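CRISPR-associated endonuclease Cas12b (Alicyclobacillus acidoterrestris, PDB 5U31) cuts target DNA that a guide RNA has paired with, serving bacterial CRISPR immunity against viruses and plasmids. Local coordinates at residues E47-R52 / A379-P384; T38-L43 / E75-R80. The protein carries 3 engineered substitutions. One frame throughout, in Å; residues are numbered along the deposited sequence.

Overall arrangement
Both contacts belong to the REC1 (helical-1) domain, and their centres lie about 17 Å apart. Interaction 1 sets strand 49-52 against the loop 379-384, whose other side touches the backbone of the guide RNA. Interaction 2 joins helix 17-45, which leads directly into that strand, to helix 66-83; it stands back from the nucleic acid, its nearest atom about 9 Å away, and has a sulfate ion, probably from the crystallisation liquor, bound beside it. The two meet through the loop: Leu383 CD1 packs 3.8 Å from Thr38 CG2, so helix 17-45 serves both contacts from different faces. Neither contact includes any of the three substituted active-site positions of the RuvC domain.

Interaction 1: residues E47-R52 / A379-P384; sequences ENLYRR and ATFTLP. With nucleotides of chain B.
Phe381 and Tyr50 are joined by a backbone hydrogen bond, Phe381 N to Tyr50 O at 2.7 Å, that ties strand 49-52 to a loop running toward the wedge domain. Beyond this bond the Phe381 side chain takes over. Its CB lies 3.7 Å from Tyr50 O. With chi1 at 174°, CG swings away from the backbone N and the ring runs alongside Leu49, pointing the same way. CG is 3.6 Å from Leu49 CD1, which sits over one face as a CH-pi contact displaced toward the CD2 side. The tip, CZ, reaches helix 17-45, 3.9 Å from Ser42 CB, while Trp232 of helix 216-257 meets the ring with its plane inclined. A flat, apolar residue suits a place bordered by strand and helices alike.

The neighbouring threonines serve the RNA. Thr380 N donates a nearly straight bond (176°) to OP1 of C99 of chain B at 2.9 Å, and Thr380 OG1 makes a weak one to OP1 of C98 of chain B. Thr382 OG1 lies near that same OP1 and near O3' of A97 of chain B, both at weak bonding geometry. Because the partners are phosphate and sugar oxygens, this loop meets the RNA at its backbone, mainly through one firm amide bond, a mode that would be expected to be largely indifferent to base sequence.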
loop_
_atom_site.group_PDB
_atom_site.type_symbol
_atom_site.label_atom_id
_atom_site.label_comp_id
_atom_site.label_asym_id
_atom_site.label_seq_id
_atom_site.Cartn_x
_atom_site.Cartn_y
_atom_site.Cartn_z
ATOM N N GLU A 47 -16.280 27.284 -13.872
ATOM C CA GLU A 47 -17.134 26.250 -13.311
ATOM C C GLU A 47 -16.989 26.290 -11.796
ATOM O O GLU A 47 -16.143 27.008 -11.255
ATOM C CB GLU A 47 -16.778 24.864 -13.861
ATOM C CG GLU A 47 -17.128 24.676 -15.324
ATOM C CD GLU A 47 -16.617 23.363 -15.886
ATOM O OE1 GLU A 47 -15.416 23.282 -16.220
ATOM O OE2 GLU A 47 -17.417 22.409 -15.990
ATOM N N ASN A 48 -17.823 25.511 -11.112
ATOM C CA ASN A 48 -17.778 25.473 -9.655
ATOM C C ASN A 48 -16.443 24.937 -9.156
ATOM O O ASN A 48 -15.877 24.003 -9.728
ATOM C CB ASN A 48 -18.911 24.606 -9.101
ATOM C CG ASN A 48 -20.272 25.237 -9.278
ATOM O OD1 ASN A 48 -20.385 26.434 -9.536
ATOM N ND2 ASN A 48 -21.315 24.437 -9.135
ATOM N N LEU A 49 -15.951 25.543 -8.079
ATOM C CA LEU A 49 -14.798 25.067 -7.327
ATOM C C LEU A 49 -15.284 24.538 -5.983
ATOM O O LEU A 49 -16.079 25.199 -5.307
ATOM C CB LEU A 49 -13.779 26.190 -7.104
ATOM C CG LEU A 49 -12.838 26.649 -8.224
ATOM C CD1 LEU A 49 -12.281 25.458 -8.982
ATOM C CD2 LEU A 49 -13.519 27.601 -9.179
ATOM N N TYR A 50 -14.811 23.358 -5.591
ATOM C CA TYR A 50 -15.187 22.774 -4.310
ATOM C C TYR A 50 -13.972 22.689 -3.395
ATOM O O TYR A 50 -12.850 22.459 -3.857
ATOM C CB TYR A 50 -15.813 21.389 -4.493
ATOM C CG TYR A 50 -17.091 21.415 -5.296
ATOM C CD1 TYR A 50 -18.328 21.547 -4.676
ATOM C CD2 TYR A 50 -17.060 21.320 -6.675
ATOM C CE1 TYR A 50 -19.494 21.577 -5.410
ATOM C CE2 TYR A 50 -18.220 21.354 -7.420
ATOM C CZ TYR A 50 -19.434 21.479 -6.783
ATOM O OH TYR A 50 -20.588 21.510 -7.528
ATOM N N ARG A 51 -14.202 22.877 -2.095
ATOM C CA ARG A 51 -13.142 22.860 -1.097
ATOM C C ARG A 51 -13.471 21.854 -0.002
ATOM O O ARG A 51 -14.577 21.311 0.069
ATOM C CB ARG A 51 -12.928 24.245 -0.473
ATOM C CG ARG A 51 -14.106 24.743 0.347
ATOM C CD ARG A 51 -13.776 26.041 1.070
ATOM N NE ARG A 51 -14.951 26.899 1.170
ATOM C CZ ARG A 51 -15.835 26.844 2.159
ATOM N NH1 ARG A 51 -16.879 27.660 2.159
ATOM N NH2 ARG A 51 -15.677 25.973 3.145
ATOM N N ARG A 52 -12.481 21.617 0.859
ATOM C CA ARG A 52 -12.664 20.732 2.004
ATOM C C ARG A 52 -13.659 21.337 2.986
ATOM O O ARG A 52 -13.540 22.505 3.370
ATOM C CB ARG A 52 -11.327 20.474 2.700
ATOM C CG ARG A 52 -10.421 19.483 1.985
ATOM C CD ARG A 52 -9.136 19.225 2.769
ATOM N NE ARG A 52 -8.161 20.307 2.638
ATOM C CZ ARG A 52 -7.994 21.288 3.521
ATOM N NH1 ARG A 52 -8.741 21.337 4.618
ATOM N NH2 ARG A 52 -7.076 22.222 3.310
ATOM N N ALA A 379 -13.501 16.715 -7.541
ATOM C CA ALA A 379 -12.231 16.703 -6.829
ATOM C C ALA A 379 -11.977 18.071 -6.209
ATOM O O ALA A 379 -11.994 19.085 -6.912
ATOM C CB ALA A 379 -11.094 16.331 -7.780
ATOM N N THR A 380 -11.743 18.097 -4.896
ATOM C CA THR A 380 -11.514 19.361 -4.206
ATOM C C THR A 380 -10.376 20.137 -4.863
ATOM O O THR A 380 -9.429 19.561 -5.405
ATOM C CB THR A 380 -11.200 19.131 -2.728
ATOM O OG1 THR A 380 -9.965 18.420 -2.602
ATOM C CG2 THR A 380 -12.303 18.325 -2.075
ATOM N N PHE A 381 -10.494 21.461 -4.826
ATOM C CA PHE A 381 -9.562 22.375 -5.470
ATOM C C PHE A 381 -8.862 23.175 -4.384
ATOM O O PHE A 381 -9.524 23.823 -3.569
ATOM C CB PHE A 381 -10.298 23.298 -6.444
ATOM C CG PHE A 381 -9.433 24.376 -7.040
ATOM C CD1 PHE A 381 -8.596 24.099 -8.108
ATOM C CD2 PHE A 381 -9.466 25.669 -6.539
ATOM C CE1 PHE A 381 -7.797 25.084 -8.655
ATOM C CE2 PHE A 381 -8.669 26.659 -7.086
ATOM C CZ PHE A 381 -7.835 26.366 -8.146
ATOM N N THR A 382 -7.532 23.115 -4.359
ATOM C CA THR A 382 -6.752 23.796 -3.331
ATOM C C THR A 382 -5.597 24.537 -3.981
ATOM O O THR A 382 -4.732 23.915 -4.608
ATOM C CB THR A 382 -6.225 22.809 -2.280
ATOM O OG1 THR A 382 -5.427 21.807 -2.918
ATOM C CG2 THR A 382 -7.375 22.146 -1.530
ATOM N N LEU A 383 -5.582 25.857 -3.823
ATOM C CA LEU A 383 -4.483 26.667 -4.323
ATOM C C LEU A 383 -3.191 26.323 -3.580
ATOM O O LEU A 383 -3.224 25.925 -2.413
ATOM C CB LEU A 383 -4.783 28.156 -4.142
ATOM C CG LEU A 383 -5.862 28.892 -4.942
ATOM C CD1 LEU A 383 -5.757 28.545 -6.412
ATOM C CD2 LEU A 383 -7.257 28.591 -4.417
ATOM N N PRO A 384 -2.036 26.484 -4.228
ATOM C CA PRO A 384 -0.770 26.362 -3.501
ATOM C C PRO A 384 -0.618 27.466 -2.470
ATOM O O PRO A 384 -1.180 28.558 -2.600
ATOM C CB PRO A 384 0.287 26.497 -4.600
ATOM C CG PRO A 384 -0.377 27.311 -5.638
ATOM C CD PRO A 384 -1.815 26.853 -5.635
ATOM P P C B 98 -5.834 18.105 -2.223
ATOM O OP1 C B 98 -6.924 19.021 -1.810
ATOM O OP2 C B 98 -4.990 17.494 -1.163
ATOM O "O5'" C B 98 -6.457 16.953 -3.126
ATOM C "C5'" C B 98 -7.217 17.279 -4.275
ATOM C "C4'" C B 98 -7.411 16.084 -5.167
ATOM O "O4'" C B 98 -6.130 15.509 -5.526
ATOM C "C3'" C B 98 -8.177 14.926 -4.560
ATOM O "O3'" C B 98 -9.574 15.146 -4.600
ATOM C "C2'" C B 98 -7.720 13.748 -5.407
ATOM O "O2'" C B 98 -8.401 13.732 -6.650
ATOM C "C1'" C B 98 -6.256 14.111 -5.667
ATOM N N1 C B 98 -5.339 13.460 -4.706
ATOM C C2 C B 98 -5.086 12.093 -4.841
ATOM O O2 C B 98 -5.634 11.462 -5.756
ATOM N N3 C B 98 -4.255 11.484 -3.971
ATOM C C4 C B 98 -3.681 12.190 -3.002
ATOM N N4 C B 98 -2.869 11.532 -2.178
ATOM C C5 C B 98 -3.913 13.586 -2.840
ATOM C C6 C B 98 -4.742 14.178 -3.709
ATOM P P C B 99 -10.522 14.677 -3.394
ATOM O OP1 C B 99 -11.744 15.517 -3.469
ATOM O OP2 C B 99 -9.759 14.602 -2.124
ATOM O "O5'" C B 99 -10.915 13.191 -3.794
ATOM C "C5'" C B 99 -11.416 12.910 -5.088
ATOM C "C4'" C B 99 -11.254 11.455 -5.439
ATOM O "O4'" C B 99 -9.849 11.129 -5.573
ATOM C "C3'" C B 99 -11.772 10.464 -4.413
ATOM O "O3'" C B 99 -13.172 10.281 -4.519
ATOM C "C2'" C B 99 -10.966 9.209 -4.725
ATOM O "O2'" C B 99 -11.524 8.536 -5.843
ATOM C "C1'" C B 99 -9.619 9.803 -5.149
ATOM N N1 C B 99 -8.616 9.824 -4.057
ATOM C C2 C B 99 -7.829 8.693 -3.819
ATOM O O2 C B 99 -8.002 7.680 -4.512
ATOM N N3 C B 99 -6.902 8.726 -2.833
ATOM C C4 C B 99 -6.737 9.834 -2.112
ATOM N N4 C B 99 -5.813 9.837 -1.151
ATOM C C5 C B 99 -7.515 11.002 -2.343
ATOM C C6 C B 99 -8.429 10.956 -3.317
ATOM P P A B 97 0.077 19.031 -1.228
ATOM O OP1 A B 97 -0.316 20.050 -0.231
ATOM O OP2 A B 97 0.615 17.731 -0.761
ATOM O "O5'" A B 97 -1.209 18.752 -2.121
ATOM C "C5'" A B 97 -1.884 19.823 -2.755
ATOM C "C4'" A B 97 -2.624 19.356 -3.980
ATOM O "O4'" A B 97 -1.714 18.680 -4.887
ATOM C "C3'" A B 97 -3.713 18.333 -3.740
ATOM O "O3'" A B 97 -4.905 18.911 -3.251
ATOM C "C2'" A B 97 -3.851 17.689 -5.110
ATOM O "O2'" A B 97 -4.562 18.541 -5.994
ATOM C "C1'" A B 97 -2.393 17.636 -5.553
ATOM N N9 A B 97 -1.787 16.350 -5.165
ATOM C C8 A B 97 -1.013 16.068 -4.067
ATOM N N7 A B 97 -0.650 14.810 -3.993
ATOM C C5 A B 97 -1.243 14.224 -5.104
ATOM C C6 A B 97 -1.245 12.906 -5.593
ATOM N N6 A B 97 -0.613 11.887 -5.009
ATOM N N1 A B 97 -1.934 12.666 -6.728
ATOM C C2 A B 97 -2.571 13.681 -7.321
ATOM N N3 A B 97 -2.645 14.958 -6.959
ATOM C C4 A B 97 -1.951 15.163 -5.829
#

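Interaction 2: residues T38-L43 / E75-R80. With SO4 (sulfate ion), chain F.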
loop_
_atom_site.group_PDB
_atom_site.type_symbol
_atom_site.label_atom_id
_atom_site.label_comp_id
_atom_site.label_asym_id
_atom_site.label_seq_id
_atom_site.Cartn_x
_atom_site.Cartn_y
_atom_site.Cartn_z
ATOM N N THR A 38 -2.446 29.952 -11.153
ATOM C CA THR A 38 -3.464 28.943 -10.896
ATOM C C THR A 38 -4.825 29.586 -10.659
ATOM O O THR A 38 -5.831 29.166 -11.244
ATOM C CB THR A 38 -3.050 28.075 -9.711
ATOM O OG1 THR A 38 -1.822 27.409 -10.025
ATOM C CG2 THR A 38 -4.104 27.042 -9.427
ATOM N N GLU A 39 -4.873 30.627 -9.830
ATOM C CA GLU A 39 -6.130 31.339 -9.628
ATOM C C GLU A 39 -6.668 31.910 -10.936
ATOM O O GLU A 39 -7.885 31.916 -11.149
ATOM C CB GLU A 39 -5.931 32.436 -8.584
ATOM C CG GLU A 39 -7.173 33.198 -8.197
ATOM C CD GLU A 39 -6.894 34.196 -7.098
ATOM O OE1 GLU A 39 -6.189 33.832 -6.135
ATOM O OE2 GLU A 39 -7.358 35.350 -7.208
ATOM N N TRP A 40 -5.785 32.362 -11.833
ATOM C CA TRP A 40 -6.229 32.828 -13.145
ATOM C C TRP A 40 -6.877 31.700 -13.934
ATOM O O TRP A 40 -7.951 31.871 -14.520
ATOM C CB TRP A 40 -5.053 33.408 -13.930
ATOM C CG TRP A 40 -5.132 34.884 -14.079
ATOM C CD1 TRP A 40 -4.383 35.813 -13.427
ATOM C CD2 TRP A 40 -6.032 35.612 -14.920
ATOM N NE1 TRP A 40 -4.754 37.074 -13.814
ATOM C CE2 TRP A 40 -5.765 36.978 -14.731
ATOM C CE3 TRP A 40 -7.036 35.240 -15.816
ATOM C CZ2 TRP A 40 -6.464 37.972 -15.404
ATOM C CZ3 TRP A 40 -7.726 36.225 -16.483
ATOM C CH2 TRP A 40 -7.441 37.576 -16.272
ATOM N N LEU A 41 -6.220 30.538 -13.967
ATOM C CA LEU A 41 -6.767 29.392 -14.682
ATOM C C LEU A 41 -8.150 29.019 -14.162
ATOM O O LEU A 41 -9.043 28.678 -14.947
ATOM C CB LEU A 41 -5.811 28.207 -14.571
ATOM C CG LEU A 41 -4.487 28.341 -15.320
ATOM C CD1 LEU A 41 -3.569 27.174 -14.986
ATOM C CD2 LEU A 41 -4.741 28.420 -16.816
ATOM N N SER A 42 -8.351 29.088 -12.842
ATOM C CA SER A 42 -9.641 28.706 -12.274
ATOM C C SER A 42 -10.751 29.657 -12.700
ATOM O O SER A 42 -11.907 29.239 -12.816
ATOM C CB SER A 42 -9.553 28.646 -10.749
ATOM O OG SER A 42 -9.205 29.906 -10.203
ATOM N N LEU A 43 -10.429 30.931 -12.935
ATOM C CA LEU A 43 -11.449 31.858 -13.413
ATOM C C LEU A 43 -11.779 31.607 -14.879
ATOM O O LEU A 43 -12.950 31.657 -15.272
ATOM C CB LEU A 43 -10.998 33.300 -13.197
ATOM C CG LEU A 43 -10.723 33.672 -11.738
ATOM C CD1 LEU A 43 -10.195 35.082 -11.647
ATOM C CD2 LEU A 43 -11.975 33.521 -10.905
ATOM N N GLU A 75 -14.712 40.976 -14.294
ATOM C CA GLU A 75 -14.103 42.111 -13.605
ATOM C C GLU A 75 -12.631 42.257 -13.969
ATOM O O GLU A 75 -12.145 43.374 -14.186
ATOM C CB GLU A 75 -14.259 41.958 -12.093
ATOM C CG GLU A 75 -15.523 42.553 -11.505
ATOM C CD GLU A 75 -15.518 42.501 -9.985
ATOM O OE1 GLU A 75 -16.169 41.601 -9.412
ATOM O OE2 GLU A 75 -14.839 43.348 -9.366
ATOM N N ARG A 76 -11.902 41.140 -14.041
ATOM C CA ARG A 76 -10.499 41.203 -14.440
ATOM C C ARG A 76 -10.353 41.564 -15.912
ATOM O O ARG A 76 -9.485 42.366 -16.274
ATOM C CB ARG A 76 -9.803 39.876 -14.158
ATOM C CG ARG A 76 -9.614 39.578 -12.695
ATOM C CD ARG A 76 -8.522 38.551 -12.499
ATOM N NE ARG A 76 -8.534 38.004 -11.149
ATOM C CZ ARG A 76 -7.600 37.191 -10.669
ATOM N NH1 ARG A 76 -6.574 36.837 -11.430
ATOM N NH2 ARG A 76 -7.692 36.737 -9.427
ATOM N N LEU A 77 -11.181 40.973 -16.776
ATOM C CA LEU A 77 -11.049 41.225 -18.208
ATOM C C LEU A 77 -11.370 42.673 -18.542
ATOM O O LEU A 77 -10.650 43.312 -19.318
ATOM C CB LEU A 77 -11.952 40.280 -19.000
ATOM C CG LEU A 77 -11.736 38.781 -18.800
ATOM C CD1 LEU A 77 -12.552 37.965 -19.790
ATOM C CD2 LEU A 77 -10.263 38.440 -18.905
ATOM N N ARG A 78 -12.450 43.210 -17.967
ATOM C CA ARG A 78 -12.821 44.594 -18.246
ATOM C C ARG A 78 -11.750 45.550 -17.748
ATOM O O ARG A 78 -11.402 46.521 -18.431
ATOM C CB ARG A 78 -14.164 44.932 -17.601
ATOM C CG ARG A 78 -15.351 44.148 -18.127
ATOM C CD ARG A 78 -15.531 44.306 -19.612
ATOM N NE ARG A 78 -16.748 43.642 -20.066
ATOM C CZ ARG A 78 -17.106 43.534 -21.340
ATOM N NH1 ARG A 78 -18.232 42.916 -21.668
ATOM N NH2 ARG A 78 -16.332 44.040 -22.287
ATOM N N ALA A 79 -11.219 45.290 -16.552
ATOM C CA ALA A 79 -10.164 46.132 -16.006
ATOM C C ALA A 79 -8.883 46.013 -16.815
ATOM O O ALA A 79 -8.123 46.981 -16.913
ATOM C CB ALA A 79 -9.912 45.764 -14.546
ATOM N N ARG A 80 -8.632 44.843 -17.403
ATOM C CA ARG A 80 -7.463 44.678 -18.259
ATOM C C ARG A 80 -7.615 45.456 -19.561
ATOM O O ARG A 80 -6.656 46.077 -20.034
ATOM C CB ARG A 80 -7.225 43.193 -18.531
ATOM C CG ARG A 80 -6.115 42.895 -19.524
ATOM C CD ARG A 80 -4.833 43.623 -19.168
ATOM N NE ARG A 80 -4.240 43.135 -17.932
ATOM C CZ ARG A 80 -3.023 43.463 -17.522
ATOM N NH1 ARG A 80 -2.276 44.273 -18.257
ATOM N NH2 ARG A 80 -2.553 42.975 -16.384
HETATM S S SO4 F . -4.825 40.823 -12.567
HETATM O O1 SO4 F . -5.589 39.846 -11.796
HETATM O O2 SO4 F . -5.743 41.852 -13.050
HETATM O O3 SO4 F . -3.801 41.419 -11.713
HETATM O O4 SO4 F . -4.184 40.188 -13.715
#
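Arg76 of helix 66-83 reaches across to Trp40 and Glu39 of helix 17-45 in a helix-helix contact within the alpha-helical REC1 domain. The segment axes pass 12.5 Å apart at 106°, too far for short side chains to mesh, and the long, extended arginine suits the span. Its guanidinium stands almost perpendicular to the indole, sending NH1 down onto one face in a cation-pi contact, with CZ 4.4 Å from the centroid of the five-membered ring. Farther back, CD lies off-centre over the six-membered ring as a CH-pi contact. NH2 turns instead to Glu39 OE2, 2.6 Å away, in a salt bridge whose hydrogen bond is weak because it is strongly bent (115°).

Leu43 CD1 rests on one face of the guanidinium, 3.4 Å from Arg76 NE, and sulfate O1 lies over the opposite face. The same sulfate, probably from the crystallisation liquor, accepts a hydrogen bond from Trp40 NE1 through O4 at 3.2 Å, at the indole edge. Tryptophan thus offers a face to the cation and an N-H to the anion.

Outside this shell, Arg193 and Tyr36 also bind the sulfate, which may help balance the gathered arginine charge. Leu77 CD2 packs at the far indole edge, 4.0 Å from Trp40 CH2, and Leu191 touches both residues. About one turn on from Glu39, Ser42 OG, its chi1 at 61°, turns back to Glu39 O at 2.6 Å, approaching from the same face of the carbonyl as Leu43 N.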